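Local coordinates for protein glycerol-3-phosphate dehydrogenase [NAD(+)] (Dunaliella salina, PDB 6IUY) that probably reduces dihydroxyacetone phosphate to glycerol 3-phosphate with NADH and, through a fused haloacid dehalogenase-like phosphatase domain, carries it on to glycerol, at residues I590-I593 and E597-P600. Sequence-based numbering, arbitrary orientation.
Sequences INRI and EVPP
Arg592 O, in the last turn of helix 585-594, accepts two backbone amides from the chain that doubles back past it. Glu597 N lies 2.7 Å from this oxygen, nearly in line with the carbonyl bond (163° at O). Val598 N, at 3.2 Å, comes in above the carbonyl plane. The first spans five residues, as in the six-to-one bonds that often close helix C-termini. Ile593 CA adds a CH···O contact to Val598 O (3.5 Å), and one water donates to both Ile593 O and Val598 O.

The charged pair lies beside this turn. Arg592 NH1 meets Glu597 OE1 at 3.0 Å, with OE1 at the guanidinium edge and the two planes 77° apart; the position of OE1 is less certain, so this salt bridge carries less weight. Bends at chi2 (-119°) and chi3 bring the guanidinium back over Val598 CG2, which sits 3.7 Å above one face, toward its rim. The firmer polar grip is at NH2, which hydrogen-bonds to Met612 O and also to Ala609 O. A leucine in place of Arg592 would probably leave those two carbonyls without this donor and, if the modelled pairing holds, Glu597 without its charged mate.

The apolar contacts are looser: Ile593 CG1 meets Val598 CG1 at 4.0 Å, while its CG2 branch approaches Pro600 CB at 4.3 Å. Ile593 and Pro600 both also touch Trp536 of helix 528-541 and Ile473 of helix 454-477.

The chemistry thus implies a helix end closed chiefly by main-chain bonding, with Arg592 tying the turn to the C-terminal tail of the dehydrogenase part, away from the annotated sites.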
ATOM      1  N   ILE A 590      13.846  18.481  -1.014  1.00 43.24           N
ATOM      2  CA  ILE A 590      12.843  19.293  -0.310  1.00 40.46           C
ATOM      3  C   ILE A 590      13.466  20.168   0.794  1.00 41.14           C
ATOM      4  O   ILE A 590      13.083  21.330   0.963  1.00 38.40           O
ATOM      5  CB  ILE A 590      11.744  18.417   0.322  1.00 40.03           C
ATOM      6  CG1 ILE A 590      10.866  17.782  -0.758  1.00 39.73           C
ATOM      7  CG2 ILE A 590      10.909  19.242   1.289  1.00 37.93           C
ATOM      8  CD1 ILE A 590       9.832  16.789  -0.219  1.00 32.85           C
ATOM      9  N   ASN A 591      14.417  19.606   1.544  1.00 39.34           N
ATOM     10  CA  ASN A 591      15.088  20.340   2.622  1.00 40.85           C
ATOM     11  C   ASN A 591      16.031  21.402   2.069  1.00 44.18           C
ATOM     12  O   ASN A 591      16.093  22.527   2.561  1.00 44.58           O
ATOM     13  CB  ASN A 591      15.858  19.379   3.540  1.00 40.01           C
ATOM     14  CG  ASN A 591      16.201  20.006   4.892  1.00 44.26           C
ATOM     15  OD1 ASN A 591      17.325  20.484   5.102  1.00 44.10           O
ATOM     16  ND2 ASN A 591      15.227  20.020   5.810  1.00 40.40           N
ATOM     17  N   ARG A 592      16.761  21.030   1.026  1.00 47.08           N
ATOM     18  CA  ARG A 592      17.620  21.958   0.329  1.00 44.85           C
ATOM     19  C   ARG A 592      16.832  23.120  -0.292  1.00 48.78           C
ATOM     20  O   ARG A 592      17.356  24.233  -0.412  1.00 53.00           O
ATOM     21  CB  ARG A 592      18.414  21.207  -0.731  1.00 50.24           C
ATOM     22  CG  ARG A 592      19.424  20.242  -0.134  1.00 46.43           C
ATOM     23  CD  ARG A 592      20.820  20.650  -0.564  1.00 53.63           C
ATOM     24  NE  ARG A 592      21.149  20.097  -1.870  1.00 57.02           N
ATOM     25  CZ  ARG A 592      22.121  20.532  -2.670  1.00 54.88           C
ATOM     26  NH1 ARG A 592      22.881  21.566  -2.332  1.00 46.75           N
ATOM     27  NH2 ARG A 592      22.312  19.923  -3.834  1.00 58.03           N
ATOM     28  N   ILE A 593      15.579  22.868  -0.671  1.00 47.08           N
ATOM     29  CA  ILE A 593      14.692  23.915  -1.221  1.00 49.98           C
ATOM     30  C   ILE A 593      14.168  24.834  -0.127  1.00 46.55           C
ATOM     31  O   ILE A 593      14.237  26.057  -0.238  1.00 45.30           O
ATOM     32  CB  ILE A 593      13.491  23.300  -1.983  1.00 42.40           C
ATOM     33  CG1 ILE A 593      13.978  22.643  -3.275  1.00 43.92           C
ATOM     34  CG2 ILE A 593      12.417  24.362  -2.285  1.00 39.84           C
ATOM     35  CD1 ILE A 593      12.938  21.871  -3.972  1.00 42.38           C
ATOM     36  N   GLU A 597      19.088  26.210  -0.955  1.00 51.12           N
ATOM     37  CA  GLU A 597      20.271  25.776  -1.681  1.00 52.67           C
ATOM     38  C   GLU A 597      19.885  25.349  -3.088  1.00 55.75           C
ATOM     39  O   GLU A 597      20.686  25.431  -4.016  1.00 60.19           O
ATOM     40  CB  GLU A 597      20.986  24.627  -0.962  1.00 48.71           C
ATOM     41  CG  GLU A 597      21.428  24.935   0.447  1.00 47.16           C
ATOM     42  CD  GLU A 597      22.125  23.748   1.071  1.00 52.74           C
ATOM     43  OE1 GLU A 597      22.394  22.777   0.330  1.00 50.19           O
ATOM     44  OE2 GLU A 597      22.401  23.782   2.288  1.00 52.22           O
ATOM     45  N   VAL A 598      18.652  24.886  -3.235  1.00 54.89           N
ATOM     46  CA  VAL A 598      18.132  24.469  -4.530  1.00 50.68           C
ATOM     47  C   VAL A 598      16.897  25.313  -4.805  1.00 54.68           C
ATOM     48  O   VAL A 598      16.142  25.626  -3.885  1.00 54.69           O
ATOM     49  CB  VAL A 598      17.801  22.961  -4.543  1.00 53.22           C
ATOM     50  CG1 VAL A 598      17.053  22.563  -5.813  1.00 52.88           C
ATOM     51  CG2 VAL A 598      19.075  22.154  -4.397  1.00 52.65           C
ATOM     52  N   PRO A 599      16.706  25.733  -6.061  1.00 49.70           N
ATOM     53  CA  PRO A 599      15.531  26.550  -6.366  1.00 50.42           C
ATOM     54  C   PRO A 599      14.282  25.686  -6.359  1.00 50.47           C
ATOM     55  O   PRO A 599      14.369  24.492  -6.661  1.00 53.23           O
ATOM     56  CB  PRO A 599      15.826  27.080  -7.772  1.00 52.51           C
ATOM     57  CG  PRO A 599      16.669  25.995  -8.385  1.00 53.25           C
ATOM     58  CD  PRO A 599      17.534  25.482  -7.255  1.00 54.74           C
ATOM     59  N   PRO A 600      13.131  26.271  -6.025  1.00 45.19           N
ATOM     60  CA  PRO A 600      11.915  25.462  -5.961  1.00 44.51           C
ATOM     61  C   PRO A 600      11.637  24.721  -7.268  1.00 47.79           C
ATOM     62  O   PRO A 600      11.026  23.651  -7.243  1.00 44.27           O
ATOM     63  CB  PRO A 600      10.817  26.493  -5.664  1.00 48.05           C
ATOM     64  CG  PRO A 600      11.543  27.675  -5.061  1.00 47.60           C
ATOM     65  CD  PRO A 600      12.909  27.683  -5.670  1.00 48.76           C
TER
HETATM   66  O   HOH W   1      15.047  27.377  -2.513  1.00 46.86           O